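Local atomic coordinates of beta-2-microglobulin (Ctenopharyngodon idella, PDB entry 5H5Z), a protein that pairs with the heavy chain of MHC class I as its light subunit and probably supports the presentation of peptides in a bony fish. Residues Q9-Y14 / I25-N30; F31-I36 / V83-D88; I38-N43 / Y79-K84; A48-T53 / L65-S70. The protein carries 1 engineered substitution. All coordinates share one frame; numbering follows the deposited sequence.

Contact 1: Q9-Y14 / I25-N30; sequences QVYSHY and ICYVSN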
# COMPACT_ATOMS: atom_id res chain seq x y z
N GLN B 9 6.59 10.89 -0.02
CA GLN B 9 5.58 11.85 0.39
C GLN B 9 5.53 11.90 1.90
O GLN B 9 5.36 10.87 2.58
CB GLN B 9 4.22 11.50 -0.21
CG GLN B 9 4.19 11.61 -1.73
CD GLN B 9 2.89 11.13 -2.34
OE1 GLN B 9 2.04 11.94 -2.72
NE2 GLN B 9 2.73 9.83 -2.44
N VAL B 10 5.67 13.12 2.42
CA VAL B 10 5.76 13.37 3.86
C VAL B 10 4.60 14.26 4.28
O VAL B 10 4.41 15.35 3.72
CB VAL B 10 7.12 14.02 4.24
CG1 VAL B 10 7.31 14.04 5.75
CG2 VAL B 10 8.26 13.28 3.58
N TYR B 11 3.83 13.79 5.25
CA TYR B 11 2.60 14.46 5.68
C TYR B 11 2.24 14.04 7.09
O TYR B 11 2.84 13.13 7.66
CB TYR B 11 1.45 14.15 4.70
CG TYR B 11 1.25 12.68 4.41
CD1 TYR B 11 2.04 12.02 3.47
CD2 TYR B 11 0.24 11.94 5.06
CE1 TYR B 11 1.85 10.67 3.19
CE2 TYR B 11 0.04 10.60 4.78
CZ TYR B 11 0.85 9.96 3.85
OH TYR B 11 0.68 8.63 3.56
N SER B 12 1.25 14.71 7.66
CA SER B 12 0.75 14.36 8.98
C SER B 12 -0.66 13.78 8.87
O SER B 12 -1.40 14.09 7.93
CB SER B 12 0.77 15.58 9.89
OG SER B 12 0.20 16.69 9.22
N HIS B 13 -1.02 12.92 9.82
CA HIS B 13 -2.36 12.33 9.89
C HIS B 13 -3.43 13.43 9.93
O HIS B 13 -4.35 13.44 9.11
CB HIS B 13 -2.48 11.40 11.10
CG HIS B 13 -3.79 10.68 11.21
ND1 HIS B 13 -3.88 9.30 11.22
CD2 HIS B 13 -5.06 11.14 11.31
CE1 HIS B 13 -5.15 8.95 11.33
NE2 HIS B 13 -5.89 10.05 11.38
N TYR B 14 -3.30 14.34 10.89
CA TYR B 14 -4.19 15.49 11.03
C TYR B 14 -3.48 16.74 10.50
O TYR B 14 -2.26 16.72 10.33
CB TYR B 14 -4.56 15.68 12.50
CG TYR B 14 -5.28 14.50 13.12
CD1 TYR B 14 -6.63 14.26 12.86
CD2 TYR B 14 -4.61 13.61 13.97
CE1 TYR B 14 -7.29 13.18 13.43
CE2 TYR B 14 -5.26 12.53 14.55
CZ TYR B 14 -6.60 12.32 14.27
OH TYR B 14 -7.27 11.25 14.83
N ILE B 25 4.01 11.02 8.95
CA ILE B 25 3.96 9.89 8.03
C ILE B 25 4.83 10.13 6.81
O ILE B 25 4.79 11.20 6.19
CB ILE B 25 2.50 9.61 7.57
CG1 ILE B 25 1.59 9.34 8.78
CG2 ILE B 25 2.47 8.46 6.57
CD1 ILE B 25 0.11 9.42 8.48
N CYS B 26 5.64 9.13 6.47
CA CYS B 26 6.41 9.15 5.24
C CYS B 26 6.02 7.94 4.40
O CYS B 26 6.32 6.80 4.77
CB CYS B 26 7.91 9.19 5.54
SG CYS B 26 8.98 9.27 4.09
N TYR B 27 5.34 8.20 3.29
CA TYR B 27 4.90 7.16 2.36
C TYR B 27 5.89 7.06 1.21
O TYR B 27 6.06 8.02 0.44
CB TYR B 27 3.50 7.47 1.83
CG TYR B 27 2.91 6.41 0.91
CD1 TYR B 27 2.89 5.06 1.28
CD2 TYR B 27 2.34 6.77 -0.30
CE1 TYR B 27 2.34 4.10 0.45
CE2 TYR B 27 1.78 5.82 -1.14
CZ TYR B 27 1.78 4.49 -0.77
OH TYR B 27 1.23 3.56 -1.61
N VAL B 28 6.53 5.91 1.10
CA VAL B 28 7.58 5.68 0.11
C VAL B 28 7.08 4.60 -0.85
O VAL B 28 6.84 3.47 -0.45
CB VAL B 28 8.90 5.27 0.79
CG1 VAL B 28 10.01 5.05 -0.23
CG2 VAL B 28 9.33 6.33 1.81
N SER B 29 6.90 4.96 -2.12
CA SER B 29 6.20 4.09 -3.06
C SER B 29 6.87 4.03 -4.42
O SER B 29 7.82 4.76 -4.68
CB SER B 29 4.75 4.55 -3.22
OG SER B 29 4.71 5.85 -3.79
N ASN B 30 6.37 3.14 -5.28
CA ASN B 30 6.81 3.05 -6.67
C ASN B 30 8.30 2.72 -6.84
O ASN B 30 8.94 3.19 -7.79
CB ASN B 30 6.47 4.35 -7.43
CG ASN B 30 4.98 4.61 -7.54
OD1 ASN B 30 4.16 3.71 -7.34
ND2 ASN B 30 4.62 5.84 -7.88
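The phenol ring of Y11 lies across the side chain of I25, its directly paired neighbour on the adjacent strand. I25 CB stands over one ring face, 4.1 Å from the centroid of the Y11 ring and 21° off its normal, which makes a CH-pi contact. The branch methyl I25 CG2 comes in at the hydroxyl end, 3.5 Å from Y11 CZ. Y11 CG sits between the backbone N and the carbonyl carbon (chi1 51°), and from there the ring runs toward strand 25-29. Y27 meets it differently: the two side chains run alongside each other, and Y27 CB touches the ring edge, 3.5 Å from Y11 OH. Q9 lies beside Y27 on this same face. On the other face, V10 CG2 approaches C26 SG at 4.1 Å, next to the disulfide from C26 to C81. The backbones are antiparallel, their axes 152° apart in direction. Q9-Y27 and Y11-I25 are hydrogen-bonded pairs flanking the non-hydrogen-bonded pair V10-C26; the bond from I25 N to Y11 O measures 2.7 Å. Y11 OH bonds to the carbonyl oxygen of P228 of the MHC class I heavy chain, and H13 ND1 to E230 of that chain. Apolar contacts on a face and an edge thus hold the Y11 ring in place, and its hydroxyl is directed into the subunit interface, where it meets a carbonyl acceptor.

Contact 2: F31-I36 / V83-D88; sequences FHPPDI and VKHMSD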
# COMPACT_ATOMS: atom_id res chain seq x y z
N PHE B 31 8.85 1.91 -5.94
CA PHE B 31 10.29 1.64 -5.98
C PHE B 31 10.67 0.18 -6.19
O PHE B 31 9.96 -0.72 -5.77
CB PHE B 31 11.02 2.25 -4.77
CG PHE B 31 10.72 1.56 -3.46
CD1 PHE B 31 11.50 0.50 -3.02
CD2 PHE B 31 9.68 2.01 -2.65
CE1 PHE B 31 11.24 -0.13 -1.81
CE2 PHE B 31 9.41 1.39 -1.44
CZ PHE B 31 10.19 0.32 -1.02
N HIS B 32 11.81 -0.03 -6.85
CA HIS B 32 12.40 -1.35 -7.09
C HIS B 32 13.89 -1.14 -7.33
O HIS B 32 14.26 -0.19 -8.03
CB HIS B 32 11.77 -2.02 -8.31
CG HIS B 32 12.46 -3.27 -8.74
ND1 HIS B 32 12.20 -4.50 -8.17
CD2 HIS B 32 13.42 -3.49 -9.68
CE1 HIS B 32 12.96 -5.42 -8.74
NE2 HIS B 32 13.71 -4.84 -9.66
N PRO B 33 14.77 -2.00 -6.76
CA PRO B 33 14.50 -3.18 -5.92
C PRO B 33 14.07 -2.83 -4.48
O PRO B 33 14.09 -1.65 -4.12
CB PRO B 33 15.83 -3.94 -5.95
CG PRO B 33 16.85 -2.87 -6.14
CD PRO B 33 16.21 -1.84 -7.02
N PRO B 34 13.68 -3.84 -3.68
CA PRO B 34 13.02 -3.60 -2.38
C PRO B 34 13.90 -3.06 -1.25
O PRO B 34 13.37 -2.40 -0.35
CB PRO B 34 12.46 -4.97 -2.01
CG PRO B 34 13.32 -5.95 -2.73
CD PRO B 34 13.71 -5.28 -4.01
N ASP B 35 15.20 -3.36 -1.27
CA ASP B 35 16.10 -2.91 -0.20
C ASP B 35 16.13 -1.39 -0.13
O ASP B 35 16.41 -0.72 -1.12
CB ASP B 35 17.51 -3.46 -0.40
CG ASP B 35 18.19 -3.80 0.91
OD1 ASP B 35 18.48 -2.87 1.69
OD2 ASP B 35 18.41 -5.01 1.15
N ILE B 36 15.83 -0.87 1.06
CA ILE B 36 15.70 0.58 1.25
C ILE B 36 15.88 0.96 2.72
O ILE B 36 15.66 0.13 3.62
CB ILE B 36 14.32 1.07 0.72
CG1 ILE B 36 14.33 2.59 0.46
CG2 ILE B 36 13.18 0.65 1.64
CD1 ILE B 36 13.32 3.04 -0.57
N VAL B 83 15.40 9.06 2.85
CA VAL B 83 15.28 7.78 2.16
C VAL B 83 16.57 7.46 1.40
O VAL B 83 17.07 8.29 0.63
CB VAL B 83 14.07 7.77 1.21
CG1 VAL B 83 13.93 6.43 0.51
CG2 VAL B 83 12.78 8.12 1.95
N LYS B 84 17.09 6.26 1.63
CA LYS B 84 18.28 5.77 0.94
C LYS B 84 17.97 4.51 0.14
O LYS B 84 17.75 3.43 0.71
CB LYS B 84 19.43 5.54 1.94
CG LYS B 84 19.85 6.80 2.68
CD LYS B 84 20.95 6.53 3.70
CE LYS B 84 21.24 7.78 4.51
NZ LYS B 84 22.41 7.60 5.41
N HIS B 85 17.95 4.66 -1.18
CA HIS B 85 17.66 3.57 -2.11
C HIS B 85 18.81 3.45 -3.09
O HIS B 85 19.24 4.45 -3.67
CB HIS B 85 16.35 3.86 -2.85
CG HIS B 85 15.88 2.73 -3.72
ND1 HIS B 85 15.71 2.86 -5.08
CD2 HIS B 85 15.53 1.46 -3.42
CE1 HIS B 85 15.28 1.72 -5.58
NE2 HIS B 85 15.16 0.85 -4.59
N MET B 86 19.31 2.22 -3.27
CA MET B 86 20.55 1.98 -4.02
C MET B 86 21.65 2.86 -3.42
O MET B 86 21.97 2.72 -2.24
CB MET B 86 20.36 2.24 -5.52
CG MET B 86 19.21 1.48 -6.16
SD MET B 86 19.45 -0.30 -6.13
CE MET B 86 20.74 -0.52 -7.36
N SER B 87 22.19 3.78 -4.21
CA SER B 87 23.20 4.72 -3.73
C SER B 87 22.68 6.16 -3.62
O SER B 87 23.45 7.11 -3.42
CB SER B 87 24.46 4.66 -4.61
OG SER B 87 25.01 3.36 -4.59
N ASP B 88 21.36 6.32 -3.76
CA ASP B 88 20.71 7.62 -3.65
C ASP B 88 20.43 7.97 -2.19
O ASP B 88 20.23 7.10 -1.36
CB ASP B 88 19.42 7.66 -4.47
CG ASP B 88 19.65 7.34 -5.94
OD1 ASP B 88 20.72 7.67 -6.48
OD2 ASP B 88 18.75 6.75 -6.57
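The imidazole of H85 reaches P33 in the curve of 31-36, the loop that links strand 22-31 of one sheet to strand 36-42 of the other in the C1-set sandwich; the contact packs this loop against strand 79-85. H85 CB lies against the tip of I36, 3.9 Å from I36 CD1, which also meets V83 CG1 at 3.6 Å. CG is anti to the backbone N (chi1 -174°), which sends the imidazole toward P33. Around the ring edge, H85 CD2 lies 3.3 Å from D35 O and H85 CE1 lies 3.3 Å from H32 O. At the tip, H85 NE2 donates to P33 O over 2.8 Å with an N-H...O angle of 155°; the acceptor lies close to the ring plane, and the donor in the carbonyl plane. F31 takes one imidazole face in an offset edge-to-face pair, the edge of F31 toward H85, with planes at 71°. M86 CG covers the opposite face, and M86 SD meets the CG and CD side of P33, 3.7 Å from P33 CG. P33 follows a cis peptide bond. Donation from NE2 means that this nitrogen carries a proton. The nearly in-plane bond and the two covered faces fix the rotation of the imidazole, and three carbonyl oxygens along its edge would probably favour any positive character on the ring.

Contact 3: I38-N43 / Y79-K84; sequences IELLKN and YSCRVK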
# COMPACT_ATOMS: atom_id res chain seq x y z
N ILE B 38 14.61 3.97 5.37
CA ILE B 38 13.73 5.11 5.63
C ILE B 38 13.88 5.53 7.09
O ILE B 38 13.78 4.69 7.99
CB ILE B 38 12.24 4.80 5.33
CG1 ILE B 38 12.06 4.24 3.90
CG2 ILE B 38 11.38 6.04 5.53
CD1 ILE B 38 10.75 3.52 3.69
N GLU B 39 14.12 6.82 7.32
CA GLU B 39 14.25 7.35 8.67
C GLU B 39 13.49 8.65 8.80
O GLU B 39 13.54 9.49 7.90
CB GLU B 39 15.73 7.56 9.04
CG GLU B 39 16.57 6.29 9.15
CD GLU B 39 16.14 5.35 10.28
OE1 GLU B 39 15.28 5.72 11.11
OE2 GLU B 39 16.69 4.23 10.35
N LEU B 40 12.76 8.82 9.90
CA LEU B 40 12.12 10.10 10.19
C LEU B 40 13.05 10.93 11.08
O LEU B 40 13.67 10.39 12.00
CB LEU B 40 10.75 9.90 10.86
CG LEU B 40 9.70 9.13 10.05
CD1 LEU B 40 8.47 8.85 10.89
CD2 LEU B 40 9.31 9.88 8.78
N LEU B 41 13.14 12.22 10.80
CA LEU B 41 14.08 13.09 11.51
C LEU B 41 13.41 14.30 12.17
O LEU B 41 12.50 14.90 11.60
CB LEU B 41 15.18 13.60 10.57
CG LEU B 41 15.82 12.63 9.56
CD1 LEU B 41 16.78 13.39 8.66
CD2 LEU B 41 16.51 11.46 10.23
N LYS B 42 13.88 14.62 13.37
CA LYS B 42 13.52 15.86 14.04
C LYS B 42 14.79 16.69 14.16
O LYS B 42 15.76 16.27 14.79
CB LYS B 42 12.95 15.59 15.44
CG LYS B 42 12.61 16.86 16.21
CD LYS B 42 12.18 16.58 17.64
CE LYS B 42 11.73 17.87 18.31
NZ LYS B 42 11.40 17.67 19.75
N ASN B 43 14.77 17.87 13.54
CA ASN B 43 15.95 18.74 13.47
C ASN B 43 17.22 18.00 13.04
O ASN B 43 18.31 18.22 13.59
CB ASN B 43 16.15 19.49 14.81
CG ASN B 43 14.94 20.31 15.20
OD1 ASN B 43 14.32 20.97 14.36
ND2 ASN B 43 14.59 20.29 16.48
N TYR B 79 10.83 18.78 10.73
CA TYR B 79 10.69 17.34 10.52
C TYR B 79 10.94 16.98 9.06
O TYR B 79 10.62 17.76 8.16
CB TYR B 79 9.32 16.86 10.99
CG TYR B 79 9.14 17.04 12.48
CD1 TYR B 79 8.62 18.22 13.00
CD2 TYR B 79 9.53 16.04 13.37
CE1 TYR B 79 8.48 18.40 14.37
CE2 TYR B 79 9.39 16.21 14.74
CZ TYR B 79 8.86 17.39 15.23
OH TYR B 79 8.73 17.57 16.58
N SER B 80 11.52 15.80 8.85
CA SER B 80 11.86 15.35 7.51
C SER B 80 11.93 13.83 7.43
O SER B 80 11.94 13.13 8.46
CB SER B 80 13.18 15.98 7.03
OG SER B 80 14.27 15.63 7.87
N CYS B 81 11.93 13.32 6.21
CA CYS B 81 12.06 11.90 5.96
C CYS B 81 13.25 11.70 5.04
O CYS B 81 13.31 12.29 3.95
CB CYS B 81 10.78 11.34 5.33
SG CYS B 81 10.82 9.59 4.90
N ARG B 82 14.21 10.89 5.49
CA ARG B 82 15.41 10.59 4.71
C ARG B 82 15.33 9.17 4.17
O ARG B 82 15.21 8.20 4.93
CB ARG B 82 16.68 10.78 5.54
CG ARG B 82 17.96 10.42 4.79
CD ARG B 82 19.20 10.97 5.47
NE ARG B 82 19.38 10.43 6.82
CZ ARG B 82 19.89 11.11 7.84
NH1 ARG B 82 20.26 12.37 7.70
NH2 ARG B 82 20.01 10.52 9.03
N VAL B 83 15.40 9.06 2.85
CA VAL B 83 15.28 7.78 2.16
C VAL B 83 16.57 7.46 1.40
O VAL B 83 17.07 8.29 0.63
CB VAL B 83 14.07 7.77 1.21
CG1 VAL B 83 13.93 6.43 0.51
CG2 VAL B 83 12.78 8.12 1.95
N LYS B 84 17.09 6.26 1.63
CA LYS B 84 18.28 5.77 0.94
C LYS B 84 17.97 4.51 0.14
O LYS B 84 17.75 3.43 0.71
CB LYS B 84 19.43 5.54 1.94
CG LYS B 84 19.85 6.80 2.68
CD LYS B 84 20.95 6.53 3.70
CE LYS B 84 21.24 7.78 4.51
NZ LYS B 84 22.41 7.60 5.41
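Four backbone hydrogen bonds join L41 with S80 and E39 with R82. The shortest runs from L41 N to S80 O, 2.8 Å with an N-H...O angle of 161°. CA-H...O contacts fill the non-hydrogen-bonded positions, as where Y79 CA lies 3.2 Å from L41 O. The strand directions differ by 156°, so the pairing is antiparallel.

Apolar packing occupies the face with I38, L40 and C81. I38 CG2 touches C81 SG at 3.6 Å, and L40 CD2 reaches C81 CB at 4.0 Å. C81 is bonded to C26 of the other sheet, the disulfide that pins together the two layers of an immunoglobulin C1-set beta sandwich; V28 of that opposite sheet packs on both I38 and V83.

Mixed contacts come next. On the face of L41, S80 and R82, R82 bends at chi3 (62°) and lays its guanidinium over L41, whose CD1 is 3.8 Å from R82 NH1 and above one face of the group. L41 CD1 also meets S80 OG at 3.5 Å. Back on the face of C81, at the end of the ladder, the extended K42 chain runs alongside the Y79 ring, K42 CE 3.5 Å from Y79 OH, while F71 sets an edge-to-face ring pair with Y79.

Contact 4: A48-T53 / L65-S70; sequences ADAQQT and LTKSVS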
# COMPACT_ATOMS: atom_id res chain seq x y z
N ALA B 48 13.48 8.04 17.35
CA ALA B 48 13.37 6.67 17.83
C ALA B 48 11.92 6.19 17.85
O ALA B 48 10.98 7.00 17.85
CB ALA B 48 14.00 6.55 19.22
N ASP B 49 11.75 4.87 17.86
CA ASP B 49 10.44 4.21 17.96
C ASP B 49 9.50 4.50 16.78
O ASP B 49 8.28 4.41 16.92
CB ASP B 49 9.75 4.53 19.29
CG ASP B 49 10.53 4.02 20.50
OD1 ASP B 49 11.44 3.19 20.33
OD2 ASP B 49 10.21 4.46 21.63
N ALA B 50 10.07 4.84 15.63
CA ALA B 50 9.28 4.96 14.40
C ALA B 50 8.83 3.57 13.97
O ALA B 50 9.57 2.60 14.14
CB ALA B 50 10.08 5.64 13.31
N GLN B 51 7.63 3.48 13.41
CA GLN B 51 7.05 2.21 12.98
C GLN B 51 7.03 2.11 11.46
O GLN B 51 6.62 3.05 10.78
CB GLN B 51 5.62 2.07 13.52
CG GLN B 51 5.51 1.95 15.03
CD GLN B 51 5.45 3.29 15.75
OE1 GLN B 51 5.43 4.36 15.14
NE2 GLN B 51 5.42 3.24 17.08
N GLN B 52 7.46 0.96 10.94
CA GLN B 52 7.48 0.73 9.50
C GLN B 52 6.62 -0.47 9.11
O GLN B 52 6.69 -1.52 9.75
CB GLN B 52 8.92 0.55 9.01
CG GLN B 52 9.08 0.49 7.49
CD GLN B 52 10.53 0.41 7.05
OE1 GLN B 52 10.94 -0.54 6.39
NE2 GLN B 52 11.32 1.41 7.42
N THR B 53 5.83 -0.29 8.06
CA THR B 53 4.98 -1.36 7.53
C THR B 53 5.82 -2.47 6.90
O THR B 53 6.97 -2.25 6.52
CB THR B 53 3.97 -0.84 6.48
OG1 THR B 53 4.66 -0.20 5.40
CG2 THR B 53 3.00 0.15 7.13
N LEU B 65 6.25 1.34 1.17
CA LEU B 65 6.40 1.26 2.62
C LEU B 65 5.91 2.54 3.26
O LEU B 65 5.98 3.61 2.67
CB LEU B 65 7.86 1.05 3.01
CG LEU B 65 8.54 -0.28 2.66
CD1 LEU B 65 10.04 -0.13 2.79
CD2 LEU B 65 8.03 -1.42 3.54
N THR B 66 5.41 2.41 4.49
CA THR B 66 5.02 3.57 5.27
C THR B 66 5.81 3.59 6.58
O THR B 66 5.82 2.61 7.32
CB THR B 66 3.51 3.59 5.55
OG1 THR B 66 2.79 3.53 4.31
CG2 THR B 66 3.10 4.85 6.30
N LYS B 67 6.50 4.70 6.84
CA LYS B 67 7.11 4.92 8.14
C LYS B 67 6.35 6.03 8.85
O LYS B 67 5.99 7.03 8.23
CB LYS B 67 8.58 5.29 8.02
CG LYS B 67 9.33 5.16 9.33
CD LYS B 67 10.68 4.53 9.09
CE LYS B 67 11.25 3.91 10.34
NZ LYS B 67 12.58 3.30 10.04
N SER B 68 6.08 5.83 10.14
CA SER B 68 5.32 6.80 10.91
C SER B 68 5.78 6.83 12.36
O SER B 68 6.38 5.87 12.85
CB SER B 68 3.81 6.50 10.84
OG SER B 68 3.51 5.21 11.37
N VAL B 69 5.53 7.95 13.04
CA VAL B 69 5.81 8.09 14.46
C VAL B 69 4.95 9.22 15.03
O VAL B 69 4.56 10.13 14.30
CB VAL B 69 7.32 8.35 14.74
CG1 VAL B 69 7.74 9.74 14.29
CG2 VAL B 69 7.64 8.14 16.22
N SER B 70 4.64 9.12 16.32
CA SER B 70 3.93 10.20 17.02
C SER B 70 4.81 11.45 17.05
O SER B 70 6.02 11.35 17.25
CB SER B 70 3.57 9.78 18.45
OG SER B 70 3.12 10.88 19.21
O HOH W 1 3.73 3.02 9.65
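Q51 O accepts two hydrogen bonds, one from S68 N at 2.9 Å, in the carbonyl plane, and one from a water. That water also bonds S68 OG at 2.8 Å and so ties a backbone carbonyl to a side-chain hydroxyl across the strands. The pair is completed by Q51 N, which donates to S68 O over 2.8 Å.

Two residues further along, opposite T66, a side chain takes over a backbone role. T53 N donates to T66 O at 3.0 Å, but the return bond runs from T66 N to T53 OG1, 2.9 Å long with an angle of 165°. T53 OG1 is placed between its backbone N and carbonyl carbon (chi1 58°), where it faces the neighbouring strand; the methyl T53 CG2 comes down on T66 CB at 3.8 Å.

On the other face, K67 lies across Q52, and K67 CE packs 3.6 Å from A50 CB. The NZ of K67 finds its acceptor on the opposite sheet, at I38 O, with a long, weak ion pair to E39. A50 CB also meets V69 CB at 4.1 Å, and L65 CD1 leans on the amide oxygen of Q52. T66 and S68 turn the other way, packing on P228 and E230 of the MHC class I heavy chain.

The touching parts run in directions 144° apart, roughly antiparallel, and belong to a beta hairpin of strands 51-57 and 63-71. It lies at one edge of the four-stranded sheet that meets the heavy chain in this C1-set immunoglobulin domain, with 51-57 the outermost strand of this chain.

Overall arrangement
All four contacts lie in one immunoglobulin C1-set sandwich. Contacts 1 and 4, with centres about 10 Å apart, share the sheet ordered 7-12, 22-31, 63-71, 51-57, where strands 22-31 and 63-71 are neighbours. Contact 3 pairs the central strands of the other sheet, about 11 Å from each of them, and the disulfide joins it to contact 1. Contact 2 sits toward one end, 15 to 17 Å from the other centres; it shares V83 and K84 with contact 3. Along the chain contact 1 closes first, and contact 4 is nested within the loops closed by contacts 2 and 3. Contacts 1, 2 and 4 also touch the heavy chain, so the same strands and loop supply residues to the subunit interface.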